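Local coordinates for extracellular subtilisin-like serine proteinase (Vibrio sp. PA-44, PDB 1SH7), which binds calcium and probably acts as a cold-adapted, subtilisin-like serine endopeptidase, of which this chain is the peptidase S8 domain, at residues Asp56-Asn68 and Ile91-Gly103. Numbering follows the deposited sequence.
With CA (calcium ion), chain D.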
loop_
_atom_site.group_PDB
_atom_site.type_symbol
_atom_site.label_atom_id
_atom_site.label_comp_id
_atom_site.label_asym_id
_atom_site.label_seq_id
_atom_site.Cartn_x
_atom_site.Cartn_y
_atom_site.Cartn_z
ATOM N N ASP A 56 -7.047 -4.863 -17.773
ATOM C CA ASP A 56 -5.788 -5.633 -17.926
ATOM C C ASP A 56 -4.922 -5.092 -19.087
ATOM O O ASP A 56 -5.180 -5.392 -20.250
ATOM C CB ASP A 56 -6.159 -7.115 -18.142
ATOM C CG ASP A 56 -4.965 -8.019 -18.368
ATOM O OD1 ASP A 56 -5.176 -9.278 -18.395
ATOM O OD2 ASP A 56 -3.804 -7.595 -18.520
ATOM N N PHE A 57 -3.884 -4.333 -18.765
ATOM C CA PHE A 57 -2.992 -3.755 -19.766
ATOM C C PHE A 57 -1.858 -4.667 -20.228
ATOM O O PHE A 57 -1.073 -4.276 -21.079
ATOM C CB PHE A 57 -2.372 -2.464 -19.247
ATOM C CG PHE A 57 -3.358 -1.356 -19.134
ATOM C CD1 PHE A 57 -3.714 -0.630 -20.257
ATOM C CD2 PHE A 57 -3.979 -1.094 -17.927
ATOM C CE1 PHE A 57 -4.640 0.388 -20.167
ATOM C CE2 PHE A 57 -4.926 -0.094 -17.817
ATOM C CZ PHE A 57 -5.265 0.650 -18.936
ATOM N N VAL A 58 -1.740 -5.832 -19.606
ATOM C CA VAL A 58 -0.790 -6.837 -20.032
ATOM C C VAL A 58 -1.379 -7.518 -21.275
ATOM O O VAL A 58 -0.743 -7.625 -22.310
ATOM C CB VAL A 58 -0.520 -7.878 -18.884
ATOM C CG1 VAL A 58 0.299 -9.061 -19.367
ATOM C CG2 VAL A 58 0.165 -7.226 -17.696
ATOM N N ASP A 59 -2.620 -7.959 -21.192
ATOM C CA ASP A 59 -3.234 -8.678 -22.311
ATOM C C ASP A 59 -4.312 -7.890 -23.082
ATOM O O ASP A 59 -4.967 -8.427 -23.979
ATOM C CB ASP A 59 -3.800 -10.002 -21.796
ATOM C CG ASP A 59 -2.704 -10.975 -21.434
ATOM O OD1 ASP A 59 -1.669 -10.969 -22.133
ATOM O OD2 ASP A 59 -2.769 -11.744 -20.458
ATOM N N ASN A 60 -4.484 -6.624 -22.716
ATOM C CA ASN A 60 -5.541 -5.773 -23.267
ATOM C C ASN A 60 -6.898 -6.460 -23.275
ATOM O O ASN A 60 -7.475 -6.739 -24.315
ATOM C CB ASN A 60 -5.132 -5.236 -24.637
ATOM C CG ASN A 60 -3.915 -4.337 -24.544
ATOM O OD1 ASN A 60 -3.891 -3.381 -23.747
ATOM N ND2 ASN A 60 -2.863 -4.684 -25.281
ATOM N N ASP A 61 -7.406 -6.706 -22.074
ATOM C CA ASP A 61 -8.699 -7.336 -21.894
ATOM C C ASP A 61 -9.353 -6.801 -20.599
ATOM O O ASP A 61 -8.745 -5.978 -19.893
ATOM C CB ASP A 61 -8.584 -8.870 -21.982
ATOM C CG ASP A 61 -7.904 -9.514 -20.785
ATOM O OD1 ASP A 61 -8.317 -9.270 -19.622
ATOM O OD2 ASP A 61 -6.957 -10.325 -20.934
ATOM N N ALA A 62 -10.583 -7.219 -20.351
ATOM C CA ALA A 62 -11.408 -6.656 -19.264
ATOM C C ALA A 62 -11.326 -7.424 -17.959
ATOM O O ALA A 62 -12.013 -7.074 -16.994
ATOM C CB ALA A 62 -12.893 -6.548 -19.712
ATOM N N ASP A 63 -10.507 -8.473 -17.923
ATOM C CA ASP A 63 -10.448 -9.398 -16.813
ATOM C C ASP A 63 -9.053 -9.301 -16.175
ATOM O O ASP A 63 -8.060 -9.776 -16.737
ATOM C CB ASP A 63 -10.770 -10.826 -17.286
ATOM C CG ASP A 63 -10.800 -11.825 -16.155
ATOM O OD1 ASP A 63 -11.330 -12.956 -16.335
ATOM O OD2 ASP A 63 -10.329 -11.549 -15.037
ATOM N N SER A 64 -8.997 -8.632 -15.028
ATOM C CA SER A 64 -7.737 -8.373 -14.319
ATOM C C SER A 64 -7.415 -9.446 -13.305
ATOM O O SER A 64 -6.724 -9.182 -12.289
ATOM C CB SER A 64 -7.741 -6.988 -13.672
ATOM O OG SER A 64 -8.887 -6.766 -12.879
ATOM N N SER A 65 -7.849 -10.675 -13.590
ATOM C CA SER A 65 -7.470 -11.843 -12.759
ATOM C C SER A 65 -5.950 -11.947 -12.624
ATOM O O SER A 65 -5.229 -11.530 -13.503
ATOM C CB SER A 65 -8.005 -13.138 -13.352
ATOM O OG SER A 65 -9.417 -13.223 -13.225
ATOM N N ASP A 66 -5.501 -12.480 -11.490
ATOM C CA ASP A 66 -4.111 -12.553 -11.081
ATOM C C ASP A 66 -3.609 -13.981 -11.356
ATOM O O ASP A 66 -4.207 -14.934 -10.864
ATOM C CB ASP A 66 -4.056 -12.286 -9.581
ATOM C CG ASP A 66 -2.640 -12.300 -9.008
ATOM O OD1 ASP A 66 -1.631 -12.291 -9.775
ATOM O OD2 ASP A 66 -2.467 -12.320 -7.766
ATOM N N CYS A 67 -2.512 -14.111 -12.095
ATOM C CA CYS A 67 -1.856 -15.416 -12.374
ATOM C C CYS A 67 -0.403 -15.497 -11.839
ATOM O O CYS A 67 0.390 -16.339 -12.267
ATOM C CB CYS A 67 -1.905 -15.732 -13.861
ATOM S SG CYS A 67 -1.264 -14.433 -14.900
ATOM N N ASN A 68 -0.103 -14.626 -10.873
ATOM C CA ASN A 68 1.145 -14.581 -10.128
ATOM C C ASN A 68 1.004 -14.773 -8.595
ATOM O O ASN A 68 1.748 -15.558 -8.015
ATOM C CB ASN A 68 1.842 -13.243 -10.391
ATOM C CG ASN A 68 3.188 -13.128 -9.653
ATOM O OD1 ASN A 68 3.237 -12.663 -8.528
ATOM N ND2 ASN A 68 4.271 -13.600 -10.279
ATOM N N ILE A 91 -12.245 -2.901 -3.890
ATOM C CA ILE A 91 -10.978 -3.187 -4.549
ATOM C C ILE A 91 -11.212 -3.224 -6.056
ATOM O O ILE A 91 -12.177 -3.865 -6.492
ATOM C CB ILE A 91 -10.426 -4.564 -4.071
ATOM C CG1 ILE A 91 -10.105 -4.553 -2.547
ATOM C CG2 ILE A 91 -9.249 -4.980 -4.918
ATOM C CD1 ILE A 91 -8.821 -3.754 -2.161
ATOM N N VAL A 92 -10.322 -2.588 -6.827
ATOM C CA VAL A 92 -10.328 -2.641 -8.274
ATOM C C VAL A 92 -8.967 -3.090 -8.771
ATOM O O VAL A 92 -7.936 -2.480 -8.405
ATOM C CB VAL A 92 -10.751 -1.277 -8.899
ATOM C CG1 VAL A 92 -10.695 -1.356 -10.419
ATOM C CG2 VAL A 92 -12.157 -0.894 -8.447
ATOM N N GLY A 93 -8.948 -4.149 -9.601
ATOM C CA GLY A 93 -7.711 -4.688 -10.183
ATOM C C GLY A 93 -7.260 -3.920 -11.411
ATOM O O GLY A 93 -8.038 -3.722 -12.335
ATOM N N VAL A 94 -6.018 -3.443 -11.410
ATOM C CA VAL A 94 -5.420 -2.784 -12.586
ATOM C C VAL A 94 -4.164 -3.557 -12.945
ATOM O O VAL A 94 -3.089 -3.359 -12.380
ATOM C CB VAL A 94 -5.117 -1.293 -12.324
ATOM C CG1 VAL A 94 -4.634 -0.593 -13.586
ATOM C CG2 VAL A 94 -6.358 -0.592 -11.781
ATOM N N ARG A 95 -4.327 -4.527 -13.815
ATOM C CA ARG A 95 -3.257 -5.451 -14.107
ATOM C C ARG A 95 -2.231 -4.875 -15.100
ATOM O O ARG A 95 -2.523 -4.694 -16.296
ATOM C CB ARG A 95 -3.832 -6.774 -14.591
ATOM C CG ARG A 95 -2.768 -7.825 -14.949
ATOM C CD ARG A 95 -3.379 -9.171 -15.241
ATOM N NE ARG A 95 -2.337 -10.177 -15.402
ATOM C CZ ARG A 95 -1.966 -10.767 -16.529
ATOM N NH1 ARG A 95 -0.979 -11.645 -16.486
ATOM N NH2 ARG A 95 -2.570 -10.564 -17.676
ATOM N N VAL A 96 -1.026 -4.604 -14.601
ATOM C CA VAL A 96 0.054 -4.094 -15.439
ATOM C C VAL A 96 1.317 -4.960 -15.420
ATOM O O VAL A 96 2.284 -4.619 -16.113
ATOM C CB VAL A 96 0.458 -2.643 -15.066
ATOM C CG1 VAL A 96 -0.753 -1.673 -15.232
ATOM C CG2 VAL A 96 1.030 -2.567 -13.628
ATOM N N LEU A 97 1.292 -6.038 -14.623
ATOM C CA LEU A 97 2.401 -6.986 -14.516
ATOM C C LEU A 97 1.918 -8.403 -14.860
ATOM O O LEU A 97 0.817 -8.844 -14.421
ATOM C CB LEU A 97 2.980 -6.967 -13.100
ATOM C CG LEU A 97 3.389 -5.622 -12.492
ATOM C CD1 LEU A 97 3.737 -5.839 -11.040
ATOM C CD2 LEU A 97 4.588 -5.015 -13.229
ATOM N N SER A 98 2.750 -9.101 -15.643
ATOM C CA SER A 98 2.484 -10.456 -16.167
ATOM C C SER A 98 2.396 -11.547 -15.103
ATOM O O SER A 98 2.615 -11.274 -13.933
ATOM C CB SER A 98 3.574 -10.854 -17.170
ATOM O OG SER A 98 4.784 -11.185 -16.514
ATOM N N CYS A 99 2.103 -12.788 -15.504
ATOM C CA CYS A 99 2.012 -13.876 -14.532
ATOM C C CYS A 99 3.373 -14.081 -13.829
ATOM O O CYS A 99 3.426 -14.537 -12.684
ATOM C CB CYS A 99 1.619 -15.191 -15.174
ATOM S SG CYS A 99 0.125 -15.219 -16.146
ATOM N N SER A 100 4.452 -13.754 -14.524
ATOM C CA SER A 100 5.789 -13.809 -13.936
ATOM C C SER A 100 6.151 -12.592 -13.088
ATOM O O SER A 100 7.193 -12.587 -12.444
ATOM C CB SER A 100 6.842 -13.954 -15.022
ATOM O OG SER A 100 6.961 -12.745 -15.731
ATOM N N GLY A 101 5.324 -11.555 -13.092
ATOM C CA GLY A 101 5.578 -10.371 -12.284
ATOM C C GLY A 101 6.326 -9.282 -13.041
ATOM O O GLY A 101 6.645 -8.250 -12.470
ATOM N N SER A 102 6.582 -9.500 -14.333
ATOM C CA SER A 102 7.225 -8.476 -15.165
ATOM C C SER A 102 6.226 -7.649 -15.949
ATOM O O SER A 102 5.143 -8.089 -16.327
ATOM C CB SER A 102 8.282 -9.068 -16.122
ATOM O OG SER A 102 7.738 -9.875 -17.159
ATOM N N GLY A 103 6.627 -6.422 -16.202
ATOM C CA GLY A 103 5.818 -5.525 -16.982
ATOM C C GLY A 103 6.681 -4.564 -17.738
ATOM O O GLY A 103 7.920 -4.625 -17.713
HETATM CA CA CA D . -6.755 -10.826 -18.339
HETATM O O HOH W 1 -1.097 -13.156 -19.041
HETATM O O HOH W 2 -5.072 -12.304 -19.283
HETATM O O HOH W 3 -5.767 -11.675 -16.351
HETATM O O HOH W 4 6.972 -13.639 -9.114
HETATM O O HOH W 5 -8.254 -12.652 -18.574
#
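R95 is stretched out from the end of strand 90-95, its CG anti to the backbone N (chi1 179°) and the chain extended to NE. D56, with its own CG anti to N (chi1 178°), runs alongside R95 in the same direction. NH2 of R95 meets D56 OD1 at 3.0 Å on the syn side, the carboxylate plane standing 83° from the guanidinium. The same NH2 reaches D59 OD2 at 3.0 Å, from above that carboxylate. Both acids lie at the guanidinium edge, and CG2 of V58 lies over the centre of one face, 4.2 Å above it. D56 OD1 also binds the calcium ion at 2.2 Å. D61, the carbonyl O of D63 and three waters complete the site, two waters tying it to D59 OD2 and S65 O. At the backbone, F57 N donates to R95 O (2.8 Å) in the parallel pairing of D56 with R95. Farther on, C67 SG and C99 SG form a disulfide, and N68 ND2 donates to C99 O at 2.7 Å. N68 OD1 accepts from the backbone N of H70, the predicted charge-relay histidine. This is a calcium-binding loop at the edge of the parallel sheet of the subtilase fold.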